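GCN5-related N-acetyltransferase (Arthrobacter sp., PDB 2R1I) probably transfers an acetyl group from acetyl-coenzyme A to an amine of a substrate that is not known. Local coordinates at residues Cys123-Val126 and Arg127-Gly130; Thr54-Leu57 and Ala58-Ser62; Asp142-Ala145 and Arg146-Tyr149; Met39-Asp42 and Phe43-Phe47. One frame throughout, in Å; residues are numbered along the deposited sequence. Where two conformers were deposited one is given.

All four contacts are local, each within or at the end of one helix of a GNAT fold. Contacts 4 and 2 belong to the consecutive helices 33-47 and 54-64 and are the only two that touch, with centres about 14 Å apart: Thr54 CG2 packs on His41 CB at 3.6 Å, and Leu61 CD1 lies 4.2 Å from Leu40 CD1. Contact 1 ends helix 109-128, across the centre of the chain from contact 4, with centres about 27 Å apart. Contact 3 starts helix 143-150, its nearest atoms about 9 Å from contact 1 and about 10 Å from contact 4. Each contact reaches the second subunit. A glycerol lies about 3 Å from the Asn44 side chain.

Contact 1 of 4, residues Cys123-Val126 and Arg127-Gly130. With EDO (1,2-ethanediol), chain E.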
loop_
_atom_site.group_PDB
_atom_site.type_symbol
_atom_site.label_atom_id
_atom_site.label_comp_id
_atom_site.label_asym_id
_atom_site.label_seq_id
_atom_site.Cartn_x
_atom_site.Cartn_y
_atom_site.Cartn_z
ATOM N N CYS A 123 12.479 7.188 6.577
ATOM C CA CYS A 123 12.991 5.882 6.953
ATOM C C CYS A 123 13.166 5.752 8.474
ATOM O O CYS A 123 12.837 4.724 9.056
ATOM C CB CYS A 123 14.295 5.592 6.232
ATOM S SG CYS A 123 14.131 5.394 4.482
ATOM N N GLY A 124 13.680 6.801 9.113
ATOM C CA GLY A 124 13.824 6.834 10.558
ATOM C C GLY A 124 12.518 6.697 11.312
ATOM O O GLY A 124 12.412 5.972 12.285
ATOM N N LEU A 125 11.518 7.416 10.844
ATOM C CA LEU A 125 10.211 7.342 11.452
ATOM C C LEU A 125 9.591 5.944 11.308
ATOM O O LEU A 125 9.050 5.428 12.260
ATOM C CB LEU A 125 9.322 8.432 10.883
ATOM C CG LEU A 125 8.044 8.710 11.668
ATOM C CD1 LEU A 125 7.795 10.188 11.788
ATOM C CD2 LEU A 125 6.933 8.013 10.955
ATOM N N VAL A 126 9.715 5.327 10.134
ATOM C CA VAL A 126 9.246 3.957 9.929
ATOM C C VAL A 126 9.920 2.973 10.893
ATOM O O VAL A 126 9.244 2.165 11.553
ATOM C CB VAL A 126 9.373 3.522 8.423
ATOM C CG1 VAL A 126 9.011 2.027 8.251
ATOM C CG2 VAL A 126 8.525 4.440 7.503
ATOM N N ARG A 127 11.255 3.059 10.992
ATOM C CA ARG A 127 11.997 2.223 11.938
ATOM C C ARG A 127 11.485 2.424 13.366
ATOM O O ARG A 127 11.339 1.448 14.109
ATOM C CB ARG A 127 13.501 2.540 11.893
ATOM C CG ARG A 127 14.287 1.783 10.819
ATOM C CD ARG A 127 15.865 1.783 11.080
ATOM N NE ARG A 127 16.584 1.461 9.839
ATOM C CZ ARG A 127 17.001 2.362 8.941
ATOM N NH1 ARG A 127 16.811 3.678 9.133
ATOM N NH2 ARG A 127 17.644 1.946 7.841
ATOM N N SER A 128 11.248 3.676 13.749
ATOM C CA SER A 128 10.790 4.011 15.098
ATOM C C SER A 128 9.468 3.364 15.421
ATOM O O SER A 128 9.212 3.039 16.581
ATOM C CB SER A 128 10.693 5.533 15.339
ATOM O OG SER A 128 9.519 6.165 14.780
ATOM N N ARG A 129 8.647 3.167 14.386
ATOM C CA ARG A 129 7.332 2.509 14.525
ATOM C C ARG A 129 7.436 0.959 14.501
ATOM O O ARG A 129 6.423 0.231 14.510
ATOM C CB ARG A 129 6.408 2.961 13.404
ATOM C CG ARG A 129 5.966 4.380 13.426
ATOM C CD ARG A 129 4.849 4.620 14.419
ATOM N NE ARG A 129 3.626 3.952 13.977
ATOM C CZ ARG A 129 2.677 4.527 13.249
ATOM N NH1 ARG A 129 2.838 5.771 12.860
ATOM N NH2 ARG A 129 1.637 3.806 12.862
ATOM N N GLY A 130 8.638 0.449 14.377
ATOM C CA GLY A 130 8.869 -0.971 14.310
ATOM C C GLY A 130 8.649 -1.526 12.913
ATOM O O GLY A 130 8.507 -2.715 12.757
HETATM C C1 EDO E . 6.779 -4.355 16.121
HETATM O O1 EDO E . 7.986 -4.744 15.424
HETATM C C2 EDO E . 6.565 -2.852 15.917
HETATM O O2 EDO E . 5.268 -2.359 16.283
#
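Arg127 meets Cys123 across the last turn of helix 109-128: its amide binds Cys123 O at 3.0 Å in a nearly straight bond (170°), and the first carbons of its side chain run past the same carbonyl, with CG 3.7 Å from Cys123 O. Its extended chain then leaves the turn, and NE forms a salt bridge with the terminal carboxylate of Leu172 of the second subunit; Val126 packs on the same leucine. Leu125 O is gripped twice: by Arg129 N at 3.1 Å and by Ser128 OG at 2.7 Å. Ser128 can fold back in this way because OG sits between its own backbone N and carbonyl carbon (chi1 79°). The Leu125 side chain faces the sheet, against Leu73 and Leu85. Gly130, with positive phi, closes the helix in a Schellman motif, its N binding Arg127 O at 2.9 Å. A 1,2-ethanediol, probably from the crystallisation liquor, bonds weakly to Arg129 O and Gly130 O. The hydroxyl of Ser128 thus gives a carbonyl of the last turn a second donor, while the Arg127 charge is paired, through NE, with the C-terminal carboxylate of the second subunit, which probably favours the pairing of the two chains.

Contact 2 of 4, residues Thr54-Leu57 and Ala58-Ser62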
loop_
_atom_site.group_PDB
_atom_site.type_symbol
_atom_site.label_atom_id
_atom_site.label_comp_id
_atom_site.label_asym_id
_atom_site.label_seq_id
_atom_site.Cartn_x
_atom_site.Cartn_y
_atom_site.Cartn_z
ATOM N N THR A 54 -8.970 23.237 -0.685
ATOM C CA THR A 54 -8.261 23.285 0.584
ATOM C C THR A 54 -9.227 23.129 1.782
ATOM O O THR A 54 -8.800 22.645 2.807
ATOM C CB THR A 54 -7.298 24.534 0.721
ATOM O OG1 THR A 54 -8.055 25.752 0.694
ATOM C CG2 THR A 54 -6.269 24.598 -0.378
ATOM N N ASP A 55 -10.510 23.491 1.675
ATOM C CA ASP A 55 -11.452 23.238 2.793
ATOM C C ASP A 55 -11.563 21.723 3.055
ATOM O O ASP A 55 -11.466 21.296 4.211
ATOM C CB ASP A 55 -12.853 23.814 2.532
ATOM C CG ASP A 55 -12.926 25.307 2.752
ATOM O OD1 ASP A 55 -11.923 25.906 3.191
ATOM O OD2 ASP A 55 -14.007 25.909 2.500
ATOM N N GLU A 56 -11.768 20.944 1.989
ATOM C CA GLU A 56 -11.869 19.479 2.076
ATOM C C GLU A 56 -10.578 18.841 2.607
ATOM O O GLU A 56 -10.612 17.968 3.530
ATOM C CB GLU A 56 -12.246 18.841 0.737
ATOM C CG GLU A 56 -12.338 17.337 0.796
ATOM C CD GLU A 56 -12.609 16.683 -0.562
ATOM O OE1 GLU A 56 -13.215 17.365 -1.408
ATOM O OE2 GLU A 56 -12.155 15.497 -0.772
ATOM N N LEU A 57 -9.452 19.265 2.040
ATOM C CA LEU A 57 -8.143 18.707 2.435
ATOM C C LEU A 57 -7.852 19.041 3.889
ATOM O O LEU A 57 -7.403 18.170 4.644
ATOM C CB LEU A 57 -6.998 19.232 1.520
ATOM C CG LEU A 57 -6.957 18.693 0.097
ATOM C CD1 LEU A 57 -5.956 19.474 -0.689
ATOM C CD2 LEU A 57 -6.616 17.204 0.059
ATOM N N ALA A 58 -8.046 20.295 4.267
ATOM C CA ALA A 58 -7.800 20.734 5.658
ATOM C C ALA A 58 -8.647 19.942 6.663
ATOM O O ALA A 58 -8.160 19.566 7.690
ATOM C CB ALA A 58 -8.028 22.220 5.833
ATOM N N SER A 59 -9.919 19.731 6.338
ATOM C CA SER A 59 -10.831 18.972 7.189
ATOM C C SER A 59 -10.332 17.523 7.332
ATOM O O SER A 59 -10.236 16.995 8.472
ATOM C CB SER A 59 -12.254 19.009 6.618
ATOM O OG SER A 59 -13.053 18.071 7.316
ATOM N N ARG A 60 -9.960 16.896 6.207
ATOM C CA ARG A 60 -9.432 15.550 6.249
ATOM C C ARG A 60 -8.148 15.490 7.065
ATOM O O ARG A 60 -7.938 14.607 7.888
ATOM C CB ARG A 60 -9.179 14.997 4.860
ATOM C CG ARG A 60 -8.786 13.566 4.848
ATOM C CD ARG A 60 -9.493 12.826 3.756
ATOM N NE ARG A 60 -9.187 13.385 2.462
ATOM C CZ ARG A 60 -10.058 13.783 1.520
ATOM N NH1 ARG A 60 -11.385 13.710 1.636
ATOM N NH2 ARG A 60 -9.563 14.250 0.393
ATOM N N LEU A 61 -7.276 16.462 6.838
ATOM C CA LEU A 61 -6.002 16.479 7.537
ATOM C C LEU A 61 -6.125 16.742 9.052
ATOM O O LEU A 61 -5.308 16.257 9.807
ATOM C CB LEU A 61 -5.081 17.507 6.906
ATOM C CG LEU A 61 -4.464 17.041 5.589
ATOM C CD1 LEU A 61 -4.094 18.287 4.856
ATOM C CD2 LEU A 61 -3.288 16.058 5.772
ATOM N N SER A 62 -7.144 17.483 9.471
ATOM C CA SER A 62 -7.392 17.713 10.896
ATOM C C SER A 62 -7.745 16.403 11.567
ATOM O O SER A 62 -7.589 16.255 12.790
ATOM C CB SER A 62 -8.506 18.733 11.099
ATOM O OG SER A 62 -8.026 20.017 10.800
#
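Thr54-Leu57 and Ala58-Ser62 form continuous alpha-helix, in which the amides of Ala58, Ser59, Arg60 and Leu61 bind the carbonyls of Thr54, Asp55, Glu56 and Leu57 in i to i+4 order. Glu56 and Arg60, one turn apart, lie side by side and point the same way. A single carboxylate oxygen takes both ends of the guanidinium: Glu56 OE2 is 3.1 Å from Arg60 NH1 and 3.1 Å from Arg60 NH2. It sits near the guanidinium plane, at the edge, while the two flat groups are turned 78° against each other. The NH1 bond uses the anti lone pair of OE2; NH2 also meets OE2 on its anti side, but 27° out of the carboxylate plane. Bends at chi2 and chi3 of Arg60 swing its end back along the helix to the extended Glu56 chain. This i to i+4 salt bridge lies on helix 54-64, which follows helix 33-47 in the GNAT fold and packs on it through Leu61 against Val36 and Thr54 against Gln38. Arg60 also reaches the dimer interface, where NE donates to Val91 O of the second subunit, and Leu57 and Leu61 pack on that same valine. Within the helix, Leu61 CG rests 3.3 Å from Leu57 O.

Contact 3 of 4, residues Asp142-Ala145 and Arg146-Tyr149; sequences DTDA and RRFY
With CG of Arg147 anti to the backbone N (chi1 -173°) and a bend at chi3 (31°), the guanidinium turns back over the first turn of helix 143-150 to meet Asp144. The aspartate, its CG beside its own backbone N, lies alongside and points the same way. Arg147 NH2 and Asp144 OD1 form a short salt bridge of 2.6 Å, with OD1 at the guanidinium edge and the two planes 54° apart. Thr143 O lies over one face of the guanidinium. On another side of the helix, Ala145 CB touches Tyr149 CE2 at 4.2 Å. That ring and Phe148 enter the core of the GNAT fold, where both pack on Leu103 and Leu119. Arg146 runs its CG past Asp142 O (3.3 Å) before NH1 donates to Gly140 O and NE to Tyr168 OH of the second subunit. Asp142 is the N-cap: its OD1 accepts from Ala145 N at 3.2 Å, met from above the carboxylate plane. Two acidic groups thus stand at the N-terminal end of the helix, where negative charge probably interacts favourably with the helix dipole, and Asp144 is at the same time paired with Arg147.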
loop_
_atom_site.group_PDB
_atom_site.type_symbol
_atom_site.label_atom_id
_atom_site.label_comp_id
_atom_site.label_asym_id
_atom_site.label_seq_id
_atom_site.Cartn_x
_atom_site.Cartn_y
_atom_site.Cartn_z
ATOM N N ASP A 142 8.620 8.178 -15.225
ATOM C CA ASP A 142 9.256 9.158 -14.337
ATOM C C ASP A 142 10.720 8.815 -13.993
ATOM O O ASP A 142 11.039 8.472 -12.850
ATOM C CB ASP A 142 8.430 9.323 -13.071
ATOM C CG ASP A 142 8.814 10.551 -12.278
ATOM O OD1 ASP A 142 9.870 11.145 -12.575
ATOM O OD2 ASP A 142 8.058 10.904 -11.351
ATOM N N THR A 143 11.602 8.968 -14.990
ATOM C CA THR A 143 13.021 8.591 -14.882
ATOM C C THR A 143 13.744 9.322 -13.743
ATOM O O THR A 143 14.651 8.773 -13.104
ATOM C CB THR A 143 13.780 8.868 -16.212
ATOM O OG1 THR A 143 13.203 8.100 -17.275
ATOM C CG2 THR A 143 15.252 8.507 -16.087
ATOM N N ASP A 144 13.354 10.566 -13.503
ATOM C CA ASP A 144 13.997 11.382 -12.466
ATOM C C ASP A 144 13.715 10.790 -11.072
ATOM O O ASP A 144 14.623 10.667 -10.251
ATOM C CB ASP A 144 13.524 12.839 -12.505
ATOM C CG ASP A 144 14.081 13.643 -13.695
ATOM O OD1 ASP A 144 14.957 13.186 -14.491
ATOM O OD2 ASP A 144 13.616 14.790 -13.825
ATOM N N ALA A 145 12.458 10.429 -10.808
ATOM C CA ALA A 145 12.079 9.831 -9.517
ATOM C C ALA A 145 12.734 8.459 -9.368
ATOM O O ALA A 145 13.291 8.110 -8.314
ATOM C CB ALA A 145 10.567 9.733 -9.392
ATOM N N ARG A 146 12.706 7.687 -10.439
ATOM C CA ARG A 146 13.333 6.372 -10.401
ATOM C C ARG A 146 14.839 6.480 -10.076
ATOM O O ARG A 146 15.347 5.736 -9.226
ATOM C CB ARG A 146 13.094 5.599 -11.703
ATOM C CG ARG A 146 11.625 5.374 -12.023
ATOM C CD ARG A 146 11.448 4.722 -13.357
ATOM N NE ARG A 146 12.059 3.400 -13.448
ATOM C CZ ARG A 146 12.044 2.655 -14.551
ATOM N NH1 ARG A 146 11.433 3.092 -15.646
ATOM N NH2 ARG A 146 12.616 1.469 -14.563
ATOM N N ARG A 147 15.541 7.398 -10.717
ATOM C CA ARG A 147 16.980 7.555 -10.451
ATOM C C ARG A 147 17.245 7.976 -9.008
ATOM O O ARG A 147 18.188 7.497 -8.363
ATOM C CB ARG A 147 17.604 8.581 -11.401
ATOM C CG ARG A 147 19.141 8.685 -11.319
ATOM C CD ARG A 147 19.702 9.658 -12.397
ATOM N NE ARG A 147 18.715 10.708 -12.658
ATOM C CZ ARG A 147 18.069 10.924 -13.809
ATOM N NH1 ARG A 147 18.327 10.215 -14.911
ATOM N NH2 ARG A 147 17.158 11.892 -13.854
ATOM N N PHE A 148 16.359 8.840 -8.505
ATOM C CA PHE A 148 16.434 9.364 -7.131
ATOM C C PHE A 148 16.239 8.264 -6.069
ATOM O O PHE A 148 17.041 8.143 -5.142
ATOM C CB PHE A 148 15.409 10.485 -6.951
ATOM C CG PHE A 148 15.254 10.967 -5.527
ATOM C CD1 PHE A 148 14.342 10.394 -4.673
ATOM C CD2 PHE A 148 16.037 12.010 -5.048
ATOM C CE1 PHE A 148 14.199 10.861 -3.358
ATOM C CE2 PHE A 148 15.880 12.479 -3.735
ATOM C CZ PHE A 148 14.982 11.893 -2.901
ATOM N N TYR A 149 15.208 7.445 -6.222
ATOM C CA TYR A 149 14.982 6.388 -5.235
ATOM C C TYR A 149 16.011 5.290 -5.332
ATOM O O TYR A 149 16.476 4.785 -4.299
ATOM C CB TYR A 149 13.574 5.848 -5.374
ATOM C CG TYR A 149 12.532 6.860 -4.972
ATOM C CD1 TYR A 149 12.532 7.410 -3.697
ATOM C CD2 TYR A 149 11.549 7.279 -5.873
ATOM C CE1 TYR A 149 11.558 8.338 -3.315
ATOM C CE2 TYR A 149 10.588 8.220 -5.505
ATOM C CZ TYR A 149 10.600 8.746 -4.231
ATOM O OH TYR A 149 9.622 9.677 -3.881
#

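Contact 4 of 4, residues Met39-Asp42 and Phe43-Phe47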
loop_
_atom_site.group_PDB
_atom_site.type_symbol
_atom_site.label_atom_id
_atom_site.label_comp_id
_atom_site.label_asym_id
_atom_site.label_seq_id
_atom_site.Cartn_x
_atom_site.Cartn_y
_atom_site.Cartn_z
HETATM N N MSE A 39 -0.257 23.376 0.738
HETATM C CA MSE A 39 0.866 22.773 0.037
HETATM C C MSE A 39 0.467 21.637 -0.905
HETATM O O MSE A 39 0.962 21.588 -2.056
HETATM C CB MSE A 39 1.922 22.293 1.013
HETATM C CG MSE A 39 2.499 23.402 1.843
HETATM SE SE MSE A 39 3.715 22.654 3.138
HETATM C CE MSE A 39 4.964 21.940 1.675
ATOM N N LEU A 40 -0.420 20.756 -0.456
ATOM C CA LEU A 40 -0.878 19.637 -1.293
ATOM C C LEU A 40 -1.637 20.147 -2.509
ATOM O O LEU A 40 -1.471 19.645 -3.633
ATOM C CB LEU A 40 -1.786 18.713 -0.514
ATOM C CG LEU A 40 -1.151 17.814 0.553
ATOM C CD1 LEU A 40 -2.186 17.059 1.328
ATOM C CD2 LEU A 40 -0.104 16.843 -0.095
ATOM N N HIS A 41 -2.441 21.160 -2.267
ATOM C CA HIS A 41 -3.194 21.815 -3.334
ATOM C C HIS A 41 -2.265 22.438 -4.370
ATOM O O HIS A 41 -2.410 22.203 -5.595
ATOM C CB HIS A 41 -4.147 22.879 -2.758
ATOM C CG HIS A 41 -5.070 23.457 -3.786
ATOM N ND1 HIS A 41 -6.324 22.939 -4.024
ATOM C CD2 HIS A 41 -4.902 24.467 -4.673
ATOM C CE1 HIS A 41 -6.900 23.621 -4.998
ATOM N NE2 HIS A 41 -6.058 24.549 -5.412
ATOM N N ASP A 42 -1.319 23.233 -3.892
ATOM C CA ASP A 42 -0.430 24.009 -4.756
ATOM C C ASP A 42 0.494 23.119 -5.565
ATOM O O ASP A 42 0.712 23.375 -6.764
ATOM C CB ASP A 42 0.356 25.044 -3.942
ATOM C CG ASP A 42 -0.533 26.184 -3.430
ATOM O OD1 ASP A 42 -1.717 26.307 -3.877
ATOM O OD2 ASP A 42 -0.042 26.963 -2.576
ATOM N N PHE A 43 1.035 22.085 -4.934
ATOM C CA PHE A 43 1.867 21.136 -5.666
ATOM C C PHE A 43 1.117 20.497 -6.821
ATOM O O PHE A 43 1.648 20.427 -7.948
ATOM C CB PHE A 43 2.496 20.073 -4.765
ATOM C CG PHE A 43 3.842 20.474 -4.249
ATOM C CD1 PHE A 43 4.948 20.466 -5.080
ATOM C CD2 PHE A 43 4.004 20.866 -2.939
ATOM C CE1 PHE A 43 6.176 20.870 -4.613
ATOM C CE2 PHE A 43 5.235 21.262 -2.469
ATOM C CZ PHE A 43 6.320 21.256 -3.290
ATOM N N ASN A 44 -0.120 20.078 -6.582
ATOM C CA ASN A 44 -0.925 19.512 -7.677
ATOM C C ASN A 44 -1.292 20.491 -8.772
ATOM O O ASN A 44 -1.056 20.235 -9.962
ATOM C CB ASN A 44 -2.192 18.854 -7.126
ATOM C CG ASN A 44 -1.911 17.485 -6.558
ATOM O OD1 ASN A 44 -0.783 17.220 -6.149
ATOM N ND2 ASN A 44 -2.886 16.589 -6.603
ATOM N N THR A 45 -1.870 21.614 -8.406
ATOM C CA THR A 45 -2.309 22.557 -9.419
ATOM C C THR A 45 -1.137 23.079 -10.286
ATOM O O THR A 45 -1.312 23.305 -11.495
ATOM C CB THR A 45 -3.127 23.696 -8.801
ATOM O OG1 THR A 45 -2.300 24.495 -7.945
ATOM C CG2 THR A 45 -4.301 23.129 -8.025
ATOM N N GLU A 46 0.051 23.256 -9.700
ATOM C CA GLU A 46 1.215 23.748 -10.460
ATOM C C GLU A 46 1.678 22.724 -11.528
ATOM O O GLU A 46 2.228 23.110 -12.570
ATOM C CB GLU A 46 2.373 24.123 -9.519
ATOM C CG GLU A 46 3.393 25.099 -10.137
ATOM C CD GLU A 46 4.718 25.147 -9.390
ATOM O OE1 GLU A 46 4.748 24.830 -8.173
ATOM O OE2 GLU A 46 5.734 25.502 -10.028
ATOM N N PHE A 47 1.442 21.437 -11.281
ATOM C CA PHE A 47 1.830 20.400 -12.250
ATOM C C PHE A 47 0.658 19.717 -12.967
ATOM O O PHE A 47 0.841 18.755 -13.747
ATOM C CB PHE A 47 2.860 19.440 -11.617
ATOM C CG PHE A 47 4.128 20.165 -11.187
ATOM C CD1 PHE A 47 5.161 20.398 -12.104
ATOM C CD2 PHE A 47 4.238 20.709 -9.907
ATOM C CE1 PHE A 47 6.307 21.116 -11.731
ATOM C CE2 PHE A 47 5.367 21.417 -9.527
ATOM C CZ PHE A 47 6.406 21.625 -10.440
#
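Phe43 and Met39, a selenomethionine, meet one turn apart on the inward side of helix 33-47: Met39 CE touches Phe43 CE2 at 4.2 Å. The Phe43 ring turns its edge to the backbone, with CD2 only 3.2 Å from Met39 O, the carbonyl that also accepts from Phe43 N at 2.9 Å. Both side chains are packed further from outside, since Met39 rests on Leu82 of strand 81-88 and the Phe43 ring meets that of Tyr104 with their planes about 25° apart. Leu40 and Asn44, both buried, also line this flank. Asn44 ND2 donates to Pro50 O, and Trp92 of the second subunit packs on both residues.

The other flank is more exposed and more polar, although one contact there is close. There the methyl of Thr45 lies over one face of the imidazole of His41, with Thr45 CG2 3.5 Å from His41 NE2. The threonine has OG1 between its backbone N and carbonyl carbon (chi1 66°), which leaves CG2 beside the backbone N and near the ring. The rotation of the imidazole is fixed by ND1, bonded to Pro52 O. Asp42, exposed, binds Gln38 NE2 through OD1, while its carbonyl accepts from the amide of Glu46, another exposed residue.

A mostly apolar, more buried flank, with Asn44 as its polar exception, and a polar, exposed one mark an amphipathic helix, here the first long helix of the GNAT fold, lying against the sheet. A glycerol, probably from the crystallisation liquor, sits about 3 Å from the Asn44 side chain and may mark a pocket.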